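Galactan 1,3-beta-galactosidase (Phanerochaete chrysosporium, PDB 7BYX) probably cleaves beta-1,3-linked galactan from the chain end as an exo-beta-1,3-galactanase, combining a family 43 glycoside hydrolase domain with a carbohydrate-binding module. Local coordinates at residues G183-A188 against S203-W208; S352-L357 against S394-L399. The protein carries 1 engineered substitution. All blocks are in the same frame, centred on the assembly; numbering follows the deposited sequence.

Contact 1 of 2, residues G183-A188 against S203-W208. Engineered in segment 183-188: A187 (natural residue Glu).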
ATOM      1  N   GLY A 183     -13.607  21.058  -0.098  1.00 27.51           N
ATOM      2  CA  GLY A 183     -13.296  20.769   1.283  1.00 26.89           C
ATOM      3  C   GLY A 183     -13.280  19.305   1.632  1.00 27.98           C
ATOM      4  O   GLY A 183     -13.320  18.970   2.821  1.00 34.68           O
ATOM      5  N   ALA A 184     -13.230  18.419   0.629  1.00 22.79           N
ATOM      6  CA  ALA A 184     -13.120  16.990   0.888  1.00 23.62           C
ATOM      7  C   ALA A 184     -11.769  16.603   1.487  1.00 28.47           C
ATOM      8  O   ALA A 184     -11.690  15.574   2.161  1.00 27.70           O
ATOM      9  CB  ALA A 184     -13.359  16.207  -0.398  1.00 22.59           C
ATOM     10  N   THR A 185     -10.735  17.424   1.287  1.00 25.73           N
ATOM     11  CA  THR A 185      -9.342  17.140   1.669  1.00 27.66           C
ATOM     12  C   THR A 185      -8.958  15.684   1.413  1.00 26.72           C
ATOM     13  O   THR A 185      -8.524  14.957   2.307  1.00 27.18           O
ATOM     14  CB  THR A 185      -9.051  17.516   3.131  1.00 35.58           C
ATOM     15  OG1 THR A 185      -9.766  16.646   4.025  1.00 39.86           O
ATOM     16  CG2 THR A 185      -9.419  18.974   3.411  1.00 30.22           C
ATOM     17  N   LEU A 186      -9.094  15.275   0.151  1.00 24.77           N
ATOM     18  CA  LEU A 186      -8.767  13.920  -0.260  1.00 23.21           C
ATOM     19  C   LEU A 186      -7.368  13.845  -0.858  1.00 25.81           C
ATOM     20  O   LEU A 186      -6.889  14.786  -1.496  1.00 23.74           O
ATOM     21  CB  LEU A 186      -9.788  13.403  -1.273  1.00 25.01           C
ATOM     22  CG  LEU A 186     -11.164  13.224  -0.641  1.00 28.98           C
ATOM     23  CD1 LEU A 186     -12.126  12.652  -1.671  1.00 29.84           C
ATOM     24  CD2 LEU A 186     -11.037  12.324   0.590  1.00 19.49           C
ATOM     25  N   ALA A 187      -6.720  12.699  -0.662  1.00 22.71           N
ATOM     26  CA  ALA A 187      -5.409  12.427  -1.246  1.00 27.02           C
ATOM     27  C   ALA A 187      -5.400  10.997  -1.773  1.00 23.92           C
ATOM     28  O   ALA A 187      -6.384  10.259  -1.650  1.00 26.23           O
ATOM     29  CB  ALA A 187      -4.284  12.647  -0.230  1.00 20.97           C
ATOM     30  N   ALA A 188      -4.284  10.623  -2.392  1.00 23.53           N
ATOM     31  CA  ALA A 188      -4.003   9.271  -2.869  1.00 24.15           C
ATOM     32  C   ALA A 188      -5.198   8.617  -3.589  1.00 21.42           C
ATOM     33  O   ALA A 188      -5.609   7.518  -3.224  1.00 21.57           O
ATOM     34  CB  ALA A 188      -3.527   8.394  -1.714  1.00 25.66           C
ATOM     35  N   SER A 203      -7.503   8.502   0.313  1.00 22.38           N
ATOM     36  CA  SER A 203      -7.199   8.850   1.692  1.00 22.81           C
ATOM     37  C   SER A 203      -7.613  10.285   1.984  1.00 21.52           C
ATOM     38  O   SER A 203      -7.982  11.054   1.097  1.00 21.23           O
ATOM     39  CB  SER A 203      -5.700   8.645   1.978  1.00 20.10           C
ATOM     40  OG  SER A 203      -4.977   9.828   1.751  1.00 22.11           O
ATOM     41  N   HIS A 204      -7.571  10.641   3.255  1.00 21.04           N
ATOM     42  CA  HIS A 204      -7.532  12.037   3.644  1.00 21.19           C
ATOM     43  C   HIS A 204      -6.072  12.488   3.760  1.00 24.57           C
ATOM     44  O   HIS A 204      -5.133  11.722   3.527  1.00 24.59           O
ATOM     45  CB  HIS A 204      -8.313  12.234   4.943  1.00 22.81           C
ATOM     46  CG  HIS A 204      -9.783  12.369   4.731  1.00 23.48           C
ATOM     47  ND1 HIS A 204     -10.685  11.403   5.125  1.00 26.88           N
ATOM     48  CD2 HIS A 204     -10.508  13.335   4.116  1.00 26.49           C
ATOM     49  CE1 HIS A 204     -11.907  11.786   4.797  1.00 28.52           C
ATOM     50  NE2 HIS A 204     -11.829  12.954   4.182  1.00 29.85           N
ATOM     51  N   THR A 205      -5.869  13.739   4.144  1.00 23.31           N
ATOM     52  CA  THR A 205      -4.536  14.330   4.193  1.00 29.65           C
ATOM     53  C   THR A 205      -4.065  14.372   5.639  1.00 28.59           C
ATOM     54  O   THR A 205      -4.627  15.104   6.455  1.00 31.34           O
ATOM     55  CB  THR A 205      -4.539  15.734   3.591  1.00 32.63           C
ATOM     56  OG1 THR A 205      -5.458  16.563   4.320  1.00 36.25           O
ATOM     57  CG2 THR A 205      -4.963  15.684   2.144  1.00 24.23           C
ATOM     58  N   SER A 206      -3.017  13.603   5.956  1.00 29.00           N
ATOM     59  CA  SER A 206      -2.442  13.640   7.297  1.00 31.02           C
ATOM     60  C   SER A 206      -0.936  13.373   7.240  1.00 33.12           C
ATOM     61  O   SER A 206      -0.377  12.707   8.118  1.00 32.46           O
ATOM     62  CB  SER A 206      -3.131  12.636   8.227  1.00 29.38           C
ATOM     63  OG  SER A 206      -3.072  11.311   7.691  1.00 29.67           O
ATOM     64  N   GLY A 207      -0.265  13.884   6.210  1.00 29.34           N
ATOM     65  CA  GLY A 207       1.172  13.720   6.127  1.00 27.19           C
ATOM     66  C   GLY A 207       1.563  12.276   5.867  1.00 33.12           C
ATOM     67  O   GLY A 207       0.898  11.542   5.127  1.00 33.51           O
ATOM     68  N   TRP A 208       2.678  11.859   6.474  1.00 37.40           N
ATOM     69  CA  TRP A 208       3.092  10.462   6.366  1.00 33.16           C
ATOM     70  C   TRP A 208       2.173   9.539   7.162  1.00 32.57           C
ATOM     71  O   TRP A 208       2.193   8.323   6.951  1.00 32.51           O
ATOM     72  CB  TRP A 208       4.534  10.285   6.856  1.00 40.30           C
ATOM     73  CG  TRP A 208       5.561  10.979   6.021  1.00 37.61           C
ATOM     74  CD1 TRP A 208       6.383  12.001   6.412  1.00 33.74           C
ATOM     75  CD2 TRP A 208       5.882  10.706   4.648  1.00 28.94           C
ATOM     76  NE1 TRP A 208       7.194  12.375   5.364  1.00 33.72           N
ATOM     77  CE2 TRP A 208       6.902  11.598   4.273  1.00 35.86           C
ATOM     78  CE3 TRP A 208       5.409   9.793   3.707  1.00 28.83           C
ATOM     79  CZ2 TRP A 208       7.449  11.607   2.992  1.00 39.01           C
ATOM     80  CZ3 TRP A 208       5.944   9.803   2.445  1.00 27.43           C
ATOM     81  CH2 TRP A 208       6.956  10.701   2.093  1.00 35.35           C
TER
HETATM   82  O   HOH W   1      -8.052  15.647   6.112  1.00 38.54           O
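The imidazole of H204 overlaps the end of the L186 side chain, whose CD2 methyl lies over one ring face in a CH-pi contact, 4.0 Å from the ring centroid and 28° off the normal. With CG anti to its own carbonyl carbon (chi1 -83°), H204 swings its ring back over the 183-188 segment, although the bond to its CB points away from that segment. The ring edge then faces two backbone carbonyls: CD2 of H204 is 3.1 Å from O of T185, and O of A184 lies at the same edge, near the ring plane. Two main-chain hydrogen bonds pair A187 with S203 in antiparallel fashion. That from A187 N to S203 O is short and nearly straight (2.7 Å, 168°), whereas its counterpart from S203 N to A187 O (2.9 Å) is more bent. A187 is an engineered alanine replacing the natural glutamate, and its CB meets the methyl CG2 of T205 at 3.9 Å. Beside it, S203 OG donates to the carbonyl O of H204 (2.6 Å) and is also hydrogen-bonded to Q242. Toward the outer end of the contact, one water bridges the two threonine hydroxyls, 2.9 Å from T185 OG1 and 3.3 Å from T205 OG1. D137 lies against A187, and both D137 and Q242 bind alpha-D-galactose in a structure of this protein, consistent with the pairing lying beside the galactose site. The chain turns a corner at A188, held by D137 through its N and by N243 through its O, and runs into strand 189-194. Strand 197-204 thus pairs with both 186-187 and 189-194, and with 214-218 as well, within one blade of the five-bladed beta-propeller characteristic of family 43.

Contact 2 of 2, residues S352-L357 against S394-L399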
ATOM      1  N   SER A 352       9.642 -23.611   6.318  1.00 37.15           N
ATOM      2  CA  SER A 352       9.377 -22.190   6.514  1.00 39.91           C
ATOM      3  C   SER A 352       7.880 -21.924   6.559  1.00 33.68           C
ATOM      4  O   SER A 352       7.108 -22.507   5.793  1.00 32.28           O
ATOM      5  CB  SER A 352      10.004 -21.372   5.386  1.00 40.01           C
ATOM      6  OG  SER A 352      11.296 -20.964   5.759  1.00 47.02           O
ATOM      7  N   HIS A 353       7.474 -21.033   7.459  1.00 35.89           N
ATOM      8  CA  HIS A 353       6.071 -20.680   7.629  1.00 27.48           C
ATOM      9  C   HIS A 353       5.948 -19.198   7.926  1.00 29.71           C
ATOM     10  O   HIS A 353       6.665 -18.672   8.784  1.00 23.89           O
ATOM     11  CB  HIS A 353       5.430 -21.492   8.759  1.00 23.43           C
ATOM     12  CG  HIS A 353       5.256 -22.936   8.421  1.00 28.85           C
ATOM     13  ND1 HIS A 353       4.163 -23.411   7.726  1.00 29.08           N
ATOM     14  CD2 HIS A 353       6.052 -24.007   8.653  1.00 33.05           C
ATOM     15  CE1 HIS A 353       4.286 -24.714   7.554  1.00 30.92           C
ATOM     16  NE2 HIS A 353       5.423 -25.101   8.107  1.00 38.31           N
ATOM     17  N   TRP A 354       5.037 -18.534   7.219  1.00 26.78           N
ATOM     18  CA  TRP A 354       4.700 -17.164   7.562  1.00 19.48           C
ATOM     19  C   TRP A 354       3.880 -17.146   8.839  1.00 19.10           C
ATOM     20  O   TRP A 354       2.995 -17.976   9.033  1.00 25.28           O
ATOM     21  CB  TRP A 354       3.918 -16.508   6.427  1.00 23.89           C
ATOM     22  CG  TRP A 354       4.794 -16.035   5.306  1.00 23.97           C
ATOM     23  CD1 TRP A 354       4.893 -16.581   4.055  1.00 20.61           C
ATOM     24  CD2 TRP A 354       5.711 -14.934   5.344  1.00 15.78           C
ATOM     25  NE1 TRP A 354       5.796 -15.868   3.305  1.00 23.34           N
ATOM     26  CE2 TRP A 354       6.321 -14.860   4.073  1.00 22.75           C
ATOM     27  CE3 TRP A 354       6.065 -13.999   6.322  1.00 17.34           C
ATOM     28  CZ2 TRP A 354       7.275 -13.891   3.755  1.00 20.67           C
ATOM     29  CZ3 TRP A 354       7.001 -13.034   6.007  1.00 22.23           C
ATOM     30  CH2 TRP A 354       7.605 -12.991   4.732  1.00 25.97           C
ATOM     31  N   VAL A 355       4.186 -16.208   9.729  1.00 18.19           N
ATOM     32  CA  VAL A 355       3.459 -16.065  10.982  1.00 20.77           C
ATOM     33  C   VAL A 355       3.053 -14.604  11.102  1.00 25.14           C
ATOM     34  O   VAL A 355       3.906 -13.711  11.020  1.00 25.91           O
ATOM     35  CB  VAL A 355       4.290 -16.495  12.210  1.00 19.84           C
ATOM     36  CG1 VAL A 355       3.430 -16.455  13.461  1.00 19.11           C
ATOM     37  CG2 VAL A 355       4.887 -17.879  12.018  1.00 19.09           C
ATOM     38  N   ALA A 356       1.765 -14.356  11.293  1.00 18.50           N
ATOM     39  CA  ALA A 356       1.290 -13.003  11.495  1.00 21.31           C
ATOM     40  C   ALA A 356       1.222 -12.704  12.992  1.00 21.11           C
ATOM     41  O   ALA A 356       0.663 -13.481  13.768  1.00 20.76           O
ATOM     42  CB  ALA A 356      -0.069 -12.811  10.819  1.00 19.98           C
ATOM     43  N   LEU A 357       1.815 -11.586  13.389  1.00 23.58           N
ATOM     44  CA  LEU A 357       1.827 -11.123  14.776  1.00 19.88           C
ATOM     45  C   LEU A 357       0.771 -10.033  14.908  1.00 15.65           C
ATOM     46  O   LEU A 357       0.905  -8.968  14.308  1.00 18.71           O
ATOM     47  CB  LEU A 357       3.212 -10.583  15.145  1.00 20.25           C
ATOM     48  CG  LEU A 357       4.317 -11.519  15.661  1.00 25.22           C
ATOM     49  CD1 LEU A 357       4.276 -12.872  14.963  1.00 25.46           C
ATOM     50  CD2 LEU A 357       5.733 -10.896  15.597  1.00 18.04           C
ATOM     51  N   SER A 394      -1.549  -6.287  12.256  1.00 21.60           N
ATOM     52  CA  SER A 394      -0.637  -7.420  12.146  1.00 23.17           C
ATOM     53  C   SER A 394       0.538  -7.110  11.222  1.00 25.87           C
ATOM     54  O   SER A 394       0.383  -6.403  10.223  1.00 21.37           O
ATOM     55  CB  SER A 394      -1.353  -8.676  11.633  1.00 23.25           C
ATOM     56  OG  SER A 394      -1.778  -8.483  10.303  1.00 25.37           O
ATOM     57  N   VAL A 395       1.706  -7.643  11.577  1.00 19.93           N
ATOM     58  CA  VAL A 395       2.902  -7.653  10.737  1.00 21.29           C
ATOM     59  C   VAL A 395       3.376  -9.096  10.578  1.00 25.39           C
ATOM     60  O   VAL A 395       3.236  -9.902  11.510  1.00 19.66           O
ATOM     61  CB  VAL A 395       4.018  -6.776  11.324  1.00 20.16           C
ATOM     62  CG1 VAL A 395       3.679  -5.296  11.185  1.00 21.70           C
ATOM     63  CG2 VAL A 395       4.285  -7.141  12.774  1.00 18.44           C
ATOM     64  N   PRO A 396       3.930  -9.471   9.431  1.00 21.40           N
ATOM     65  CA  PRO A 396       4.351 -10.860   9.226  1.00 22.84           C
ATOM     66  C   PRO A 396       5.822 -11.097   9.544  1.00 24.96           C
ATOM     67  O   PRO A 396       6.666 -10.203   9.469  1.00 20.26           O
ATOM     68  CB  PRO A 396       4.093 -11.056   7.728  1.00 22.80           C
ATOM     69  CG  PRO A 396       4.498  -9.649   7.145  1.00 20.15           C
ATOM     70  CD  PRO A 396       4.120  -8.642   8.220  1.00 17.35           C
ATOM     71  N   VAL A 397       6.124 -12.345   9.893  1.00 20.75           N
ATOM     72  CA  VAL A 397       7.493 -12.805  10.061  1.00 20.56           C
ATOM     73  C   VAL A 397       7.559 -14.252   9.594  1.00 21.91           C
ATOM     74  O   VAL A 397       6.621 -15.031   9.796  1.00 23.98           O
ATOM     75  CB  VAL A 397       7.990 -12.643  11.519  1.00 26.30           C
ATOM     76  CG1 VAL A 397       7.160 -13.463  12.473  1.00 20.57           C
ATOM     77  CG2 VAL A 397       9.488 -12.992  11.639  1.00 19.69           C
ATOM     78  N   LYS A 398       8.656 -14.600   8.933  1.00 22.67           N
ATOM     79  CA  LYS A 398       8.849 -15.928   8.372  1.00 25.33           C
ATOM     80  C   LYS A 398       9.717 -16.747   9.324  1.00 27.62           C
ATOM     81  O   LYS A 398      10.876 -16.398   9.565  1.00 27.25           O
ATOM     82  CB  LYS A 398       9.493 -15.827   6.994  1.00 25.49           C
ATOM     83  CG  LYS A 398       9.619 -17.134   6.285  1.00 32.23           C
ATOM     84  CD  LYS A 398       8.335 -17.473   5.569  1.00 36.66           C
ATOM     85  CE  LYS A 398       8.637 -18.120   4.211  1.00 39.58           C
ATOM     86  NZ  LYS A 398       9.656 -17.280   3.489  1.00 46.21           N
ATOM     87  N   LEU A 399       9.154 -17.813   9.881  1.00 23.85           N
ATOM     88  CA  LEU A 399       9.859 -18.628  10.855  1.00 26.71           C
ATOM     89  C   LEU A 399      10.010 -20.049  10.340  1.00 26.53           C
ATOM     90  O   LEU A 399       9.105 -20.587   9.693  1.00 28.78           O
ATOM     91  CB  LEU A 399       9.130 -18.649  12.189  1.00 23.62           C
ATOM     92  CG  LEU A 399       8.793 -17.320  12.840  1.00 25.76           C
ATOM     93  CD1 LEU A 399       7.922 -17.591  14.057  1.00 25.05           C
ATOM     94  CD2 LEU A 399      10.069 -16.556  13.223  1.00 22.15           C
TER
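Six main-chain hydrogen bonds, two each for H353-L399, V355-V397 and L357-V395, zip the strands together as an antiparallel pair whose local axes run at 152°. The bond from V355 N to V397 O measures 2.7 Å, that from L357 N to V395 O 2.9 Å. P396, which has no N-H to give, falls at a non-hydrogen-bonded position opposite A356 and costs the ladder nothing. On the face bearing W354, A356, P396 and K398, the lysine arches over the indole: K398 CD sits 3.6 Å from the centroid of the five-membered ring of W354, only 7° off the normal. The lysine's CG is anti to the backbone N (chi1 -175°), and bends further along the chain lay its methylenes across the ring and bring K398 CE to 3.7 Å from S352 CB. The six-membered part of the indole reaches toward the proline, where W354 CE3 approaches P396 CB at 3.8 Å. Replacing W354 with an alanine would probably leave the lysine methylenes without their platform, free to turn, and open a gap beside P396. On the other face V355, L357, V395, V397 and L399 are aliphatic, while H353 at its end hydrogen-bonds through ND1 to Y427 O. V355 CG2 meets L399 CD1 at 3.7 Å, the two side chains crossing at about a right angle, and L357 CD1 touches V397 CG1 at 3.9 Å. This apolar layer packs on V369, V371 and V373 of strand 367-373 and on V379 and V381 of strand 379-383, as part of the core between the two sheets of the module's beta-sandwich. Strand 392-401 is outermost in its sheet; beyond 351-360 on its inner side comes 420-426, while W354 leans on V4 and A7 of the N-terminal segment and S394 OG bonds to D288.

Following the chain from its N terminus, contact 1 closes first: residues 189-202 form a beta-hairpin that brings 203-208 back against 183-188, a local closure within one propeller blade of the hydrolase domain. It is complete before contact 2 opens, so the two loops lie in series and neither nest nor cross. Contact 2 spans a longer excursion of 36 residues, in which the chain leaves one sheet of the sandwich, builds strands 367-373 and 379-383 of the other, and returns to pair beside its starting strand. The centres of contact 1 and contact 2 are about 31 Å apart. The two lie on opposite sides of the chain's centre.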